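Side-chain contact in ribose-5-phosphate isomerase RpiB (Thermotoga maritima, PDB 1O1X), which probably interconverts ribose 5-phosphate and ribulose 5-phosphate: residues A125-A128 against F129-D133. Sequence-based numbering, arbitrary orientation.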
loop_
_atom_site.group_PDB
_atom_site.type_symbol
_atom_site.label_atom_id
_atom_site.label_comp_id
_atom_site.label_asym_id
_atom_site.label_seq_id
_atom_site.Cartn_x
_atom_site.Cartn_y
_atom_site.Cartn_z
ATOM N N ALA A 125 12.927 0.941 4.505
ATOM C CA ALA A 125 13.819 2.048 4.370
ATOM C C ALA A 125 14.019 2.491 2.933
ATOM O O ALA A 125 13.975 3.684 2.649
ATOM C CB ALA A 125 15.110 1.679 4.988
ATOM N N GLU A 126 14.226 1.572 2.003
ATOM C CA GLU A 126 14.481 1.997 0.631
ATOM C C GLU A 126 13.219 2.669 0.023
ATOM O O GLU A 126 13.318 3.684 -0.676
ATOM C CB GLU A 126 14.978 0.841 -0.232
ATOM C CG GLU A 126 14.838 1.071 -1.736
ATOM C CD GLU A 126 16.139 1.276 -2.507
ATOM O OE1 GLU A 126 16.724 2.390 -2.407
ATOM O OE2 GLU A 126 16.519 0.346 -3.296
ATOM N N LEU A 127 12.039 2.157 0.347
ATOM C CA LEU A 127 10.813 2.853 -0.059
ATOM C C LEU A 127 10.712 4.243 0.550
ATOM O O LEU A 127 10.311 5.206 -0.133
ATOM C CB LEU A 127 9.579 2.028 0.271
ATOM C CG LEU A 127 8.209 2.627 -0.060
ATOM C CD1 LEU A 127 8.126 2.887 -1.542
ATOM C CD2 LEU A 127 7.074 1.691 0.363
ATOM N N ALA A 128 11.011 4.352 1.842
ATOM C CA ALA A 128 11.059 5.655 2.537
ATOM C C ALA A 128 11.994 6.629 1.821
ATOM O O ALA A 128 11.675 7.781 1.664
ATOM C CB ALA A 128 11.536 5.464 3.982
ATOM N N PHE A 129 13.166 6.167 1.415
ATOM C CA PHE A 129 14.124 7.015 0.696
ATOM C C PHE A 129 13.548 7.550 -0.632
ATOM O O PHE A 129 13.732 8.737 -0.949
ATOM C CB PHE A 129 15.463 6.288 0.403
ATOM C CG PHE A 129 16.217 5.785 1.633
ATOM C CD1 PHE A 129 15.957 6.253 2.934
ATOM C CD2 PHE A 129 17.212 4.823 1.462
ATOM C CE1 PHE A 129 16.649 5.740 4.014
ATOM C CE2 PHE A 129 17.926 4.319 2.553
ATOM C CZ PHE A 129 17.652 4.767 3.806
ATOM N N TRP A 130 12.851 6.695 -1.392
ATOM C CA TRP A 130 12.193 7.131 -2.605
ATOM C C TRP A 130 11.108 8.161 -2.330
ATOM O O TRP A 130 10.941 9.112 -3.117
ATOM C CB TRP A 130 11.526 5.993 -3.392
ATOM C CG TRP A 130 12.416 4.878 -3.780
ATOM C CD1 TRP A 130 13.770 4.884 -3.887
ATOM C CD2 TRP A 130 11.985 3.546 -4.107
ATOM N NE1 TRP A 130 14.208 3.616 -4.206
ATOM C CE2 TRP A 130 13.131 2.779 -4.333
ATOM C CE3 TRP A 130 10.744 2.922 -4.158
ATOM C CZ2 TRP A 130 13.073 1.414 -4.646
ATOM C CZ3 TRP A 130 10.675 1.577 -4.490
ATOM C CH2 TRP A 130 11.833 0.836 -4.715
ATOM N N ILE A 131 10.362 7.971 -1.244
ATOM C CA ILE A 131 9.308 8.917 -0.865
ATOM C C ILE A 131 9.933 10.263 -0.516
ATOM O O ILE A 131 9.459 11.321 -0.976
ATOM C CB ILE A 131 8.430 8.365 0.300
ATOM C CG1 ILE A 131 7.655 7.109 -0.146
ATOM C CG2 ILE A 131 7.450 9.400 0.830
ATOM C CD1 ILE A 131 7.059 6.328 1.012
ATOM N N VAL A 132 11.004 10.228 0.258
ATOM C CA VAL A 132 11.737 11.436 0.657
ATOM C C VAL A 132 12.278 12.185 -0.570
ATOM O O VAL A 132 12.119 13.397 -0.664
ATOM C CB VAL A 132 12.884 11.098 1.643
ATOM C CG1 VAL A 132 13.852 12.282 1.812
ATOM C CG2 VAL A 132 12.340 10.665 2.995
ATOM N N ASP A 133 12.908 11.467 -1.508
ATOM C CA ASP A 133 13.473 12.065 -2.716
ATOM C C ASP A 133 12.371 12.758 -3.539
ATOM O O ASP A 133 12.560 13.868 -4.039
ATOM C CB ASP A 133 14.090 11.018 -3.630
ATOM C CG ASP A 133 15.422 10.463 -3.127
ATOM O OD1 ASP A 133 16.022 10.982 -2.169
ATOM O OD2 ASP A 133 15.914 9.476 -3.714
#
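The Glu126 side chain crosses the Trp130 indole at a slant, one helical turn away. Glu126 CG is 3.4 Å from Trp130 CZ2, on the six-membered ring. Glu126 is modelled in two conformers, and its side chain is described here in one of them. In it the carboxylate plane is turned 32° from the ring plane. Glu126 OE1 comes to 3.3 Å from Trp130 NE1. CG of Glu126 stands anti to the backbone N (chi1 161°), and the chain then bends at chi2, which carries the carboxylate out past the NE1 side of the indole, still above the ring plane. The Glu126 carbonyl O also sits over one ring face, toward the rim, and accepts the backbone N-H of Trp130. Leu127 crosses the indole at about a right angle, with Leu127 CD1 3.7 Å from Trp130 CE3. Its CG also rests against Ile131 CD1.

The two segments form the start of helix 125-137, which flanks the parallel sheet of this Rossmann-like alpha/beta fold. Four i to i+4 backbone bonds run through the contact, from Phe129 N to Ala125 O at 2.9 Å through Val132 N to Ala128 O. Ile131 and Val132 reach Leu116 on strand 115-117. Trp130 instead points to the tetramer interface, where Arg105 of the third subunit makes a cation-pi contact with it. A serine in place of Trp130 would probably leave Glu126 CG and Leu127 CD1 without their shared aromatic neighbour and that arginine without its ring.

Phe129 leaves the helix on another side. Its ring places one face over the Ala125 carbonyl O, which lies 3.2 Å from the plane, toward the rim. Ala125 CB approaches Phe129 CZ at 4.2 Å, and Tyr33 of helix 24-36 stacks with the same ring.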